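Local atomic coordinates of adenylate cyclase (Hippeastrum hybrid cultivar, PDB entry 6YP4), a protein that acts mainly as a triphosphatase, although it was first taken for an adenylyl cyclase, and belongs to the CYTH superfamily, which includes adenylyl cyclases and triphosphatases. Residues E149-E154 and E162-T167. Numbering follows the deposited sequence. Where two conformers were deposited one is given.
With GCP (phosphomethylphosphonic acid guanylate ester), chain B.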
# COMPACT_ATOMS: atom_id res chain seq x y z
N GLU A 149 0.64 -9.96 -3.65
CA GLU A 149 -0.01 -9.40 -4.83
C GLU A 149 -0.11 -10.48 -5.88
O GLU A 149 0.92 -10.98 -6.35
CB GLU A 149 0.77 -8.20 -5.38
CG GLU A 149 0.63 -6.93 -4.56
CD GLU A 149 1.90 -6.11 -4.58
OE1 GLU A 149 2.87 -6.55 -3.95
OE2 GLU A 149 1.93 -5.05 -5.23
N LEU A 150 -1.34 -10.86 -6.23
CA LEU A 150 -1.62 -11.90 -7.21
C LEU A 150 -2.09 -11.22 -8.49
O LEU A 150 -3.13 -10.54 -8.49
CB LEU A 150 -2.68 -12.86 -6.66
CG LEU A 150 -3.08 -14.08 -7.48
CD1 LEU A 150 -1.92 -15.08 -7.55
CD2 LEU A 150 -4.32 -14.75 -6.89
N ASP A 151 -1.34 -11.38 -9.57
CA ASP A 151 -1.53 -10.60 -10.78
C ASP A 151 -2.07 -11.47 -11.91
O ASP A 151 -1.67 -12.63 -12.06
CB ASP A 151 -0.22 -9.95 -11.23
CG ASP A 151 0.20 -8.77 -10.37
OD1 ASP A 151 -0.68 -8.06 -9.80
OD2 ASP A 151 1.43 -8.54 -10.30
N GLU A 152 -2.96 -10.90 -12.70
CA GLU A 152 -3.42 -11.50 -13.95
C GLU A 152 -3.11 -10.48 -15.03
O GLU A 152 -3.78 -9.44 -15.13
CB GLU A 152 -4.91 -11.84 -13.89
CG GLU A 152 -5.47 -12.47 -15.16
CD GLU A 152 -6.93 -12.87 -15.02
OE1 GLU A 152 -7.47 -12.77 -13.90
OE2 GLU A 152 -7.52 -13.29 -16.04
N THR A 153 -2.09 -10.78 -15.85
CA THR A 153 -1.46 -9.80 -16.73
C THR A 153 -1.83 -10.12 -18.17
O THR A 153 -1.43 -11.17 -18.69
CB THR A 153 0.05 -9.80 -16.54
OG1 THR A 153 0.35 -9.57 -15.15
CG2 THR A 153 0.67 -8.71 -17.37
N GLU A 154 -2.58 -9.23 -18.79
CA GLU A 154 -3.06 -9.42 -20.16
C GLU A 154 -2.17 -8.57 -21.05
O GLU A 154 -2.29 -7.34 -21.08
CB GLU A 154 -4.53 -9.04 -20.30
CG GLU A 154 -5.42 -9.55 -19.17
CD GLU A 154 -6.11 -10.87 -19.49
OE1 GLU A 154 -5.76 -11.49 -20.52
OE2 GLU A 154 -7.00 -11.28 -18.70
N GLU A 162 1.12 -14.19 -11.79
CA GLU A 162 2.23 -14.20 -10.86
C GLU A 162 1.70 -13.95 -9.46
O GLU A 162 0.61 -13.39 -9.27
CB GLU A 162 3.31 -13.16 -11.15
CG GLU A 162 3.81 -13.10 -12.57
CD GLU A 162 4.56 -11.82 -12.86
OE1 GLU A 162 5.53 -11.53 -12.13
OE2 GLU A 162 4.16 -11.10 -13.79
N ILE A 163 2.50 -14.33 -8.48
CA ILE A 163 2.32 -13.86 -7.11
C ILE A 163 3.64 -13.27 -6.62
O ILE A 163 4.71 -13.82 -6.91
CB ILE A 163 1.79 -14.96 -6.18
CG1 ILE A 163 1.48 -14.34 -4.80
CG2 ILE A 163 2.78 -16.11 -6.07
CD1 ILE A 163 0.31 -14.97 -4.08
N GLU A 164 3.56 -12.14 -5.91
CA GLU A 164 4.75 -11.40 -5.52
C GLU A 164 4.59 -10.87 -4.10
O GLU A 164 3.47 -10.68 -3.63
CB GLU A 164 5.02 -10.23 -6.47
CG GLU A 164 5.07 -10.69 -7.92
CD GLU A 164 5.14 -9.54 -8.90
OE1 GLU A 164 5.11 -8.37 -8.45
OE2 GLU A 164 5.20 -9.82 -10.11
N CYS A 165 5.74 -10.63 -3.46
CA CYS A 165 5.79 -10.18 -2.06
C CYS A 165 7.01 -9.31 -1.84
O CYS A 165 8.14 -9.77 -1.96
CB CYS A 165 5.81 -11.39 -1.12
SG CYS A 165 5.74 -10.90 0.62
N GLU A 166 6.78 -8.04 -1.47
CA GLU A 166 7.86 -7.13 -1.11
C GLU A 166 8.27 -7.38 0.33
O GLU A 166 7.42 -7.46 1.22
CB GLU A 166 7.42 -5.68 -1.30
CG GLU A 166 8.50 -4.73 -1.84
CD GLU A 166 9.39 -4.15 -0.74
OE1 GLU A 166 8.97 -4.19 0.44
OE2 GLU A 166 10.49 -3.65 -1.07
N THR A 167 9.57 -7.49 0.57
CA THR A 167 10.03 -7.86 1.90
C THR A 167 11.46 -7.37 2.09
O THR A 167 12.19 -7.11 1.13
CB THR A 167 9.95 -9.37 2.09
OG1 THR A 167 10.44 -9.73 3.39
CG2 THR A 167 10.77 -10.09 1.01
PG GCP B . 5.92 -5.89 -10.77
O1G GCP B . 6.32 -7.32 -10.60
O2G GCP B . 4.58 -5.78 -11.46
O3G GCP B . 6.97 -5.16 -11.57
C3B GCP B . 5.79 -5.14 -9.10
PB GCP B . 5.38 -3.35 -9.29
O1B GCP B . 6.11 -2.71 -10.43
O2B GCP B . 3.89 -3.15 -9.40
O3A GCP B . 5.89 -2.65 -7.90
PA GCP B . 5.41 -1.11 -7.54
O1A GCP B . 6.63 -0.39 -7.00
O2A GCP B . 4.95 -0.47 -8.83
O5' GCP B . 4.13 -1.15 -6.44
C5' GCP B . 3.82 -2.38 -5.80
C4' GCP B . 4.99 -2.83 -4.81
O4' GCP B . 5.53 -1.68 -3.91
C3' GCP B . 4.53 -3.70 -4.00
O3' GCP B . 5.49 -4.77 -3.84
C2' GCP B . 4.18 -2.92 -2.56
O2' GCP B . 4.53 -3.72 -1.38
C1' GCP B . 4.75 -1.78 -2.56
N9 GCP B . 3.70 -0.68 -2.46
C8 GCP B . 3.25 -0.07 -3.57
N7 GCP B . 2.34 0.85 -3.22
C5 GCP B . 2.22 0.81 -1.88
C6 GCP B . 1.43 1.54 -1.00
O6 GCP B . 0.69 2.37 -1.41
N1 GCP B . 1.50 1.30 0.31
C2 GCP B . 2.35 0.34 0.78
N2 GCP B . 2.34 0.17 2.23
N3 GCP B . 3.12 -0.37 -0.08
C4 GCP B . 3.05 -0.13 -1.41
O HOH W 1 4.12 -7.07 -1.63
O HOH W 2 1.60 -11.79 -14.24
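The carbonyl oxygen of Glu162 takes a nearly straight hydrogen bond from the backbone N of Asp151 (2.8 Å, 172° at the hydrogen) and a CA-H...O contact from Leu150. The bond joins strands 147-155 and 158-166, an antiparallel hairpin in the curled sheet of the CYTH fold, whose tunnel interior takes up the triphosphate. A longer bond from Glu162 N to Asp151 O (3.2 Å) completes this hydrogen-bonded pair; Glu149 and Glu164 form the next, two 2.9 Å bonds joining N of each to O of the other. Leu150 and Ile163, the non-hydrogen-bonded pair between, point to the face opposite these four acids, Leu150 CD1 against Ile163 CB (4.0 Å), near helix 12-22. On the acidic face, Glu149 and Glu164 line the GCP pocket. The Asp151 and Glu164 carboxylates stand almost perpendicular (84°), and Lys195 forms salt bridges to both and to Glu162; Asp151 also pairs with Arg137. With its chain stretched out (chi2 172°), Glu164 brings both carboxylate oxygens up to O1G of GCP, with OE1 2.7 Å away. With an alanine here, O1G is likely to lose its carboxylate neighbour and Lys195 one of its three acidic partners. Farther along, in the conformer given, a water donates to Glu149 OE1 (2.7 Å) and accepts from Glu166 N, linking the strands beside the GCP ribose, where Glu166 CB lies 3.3 Å from GCP O3'.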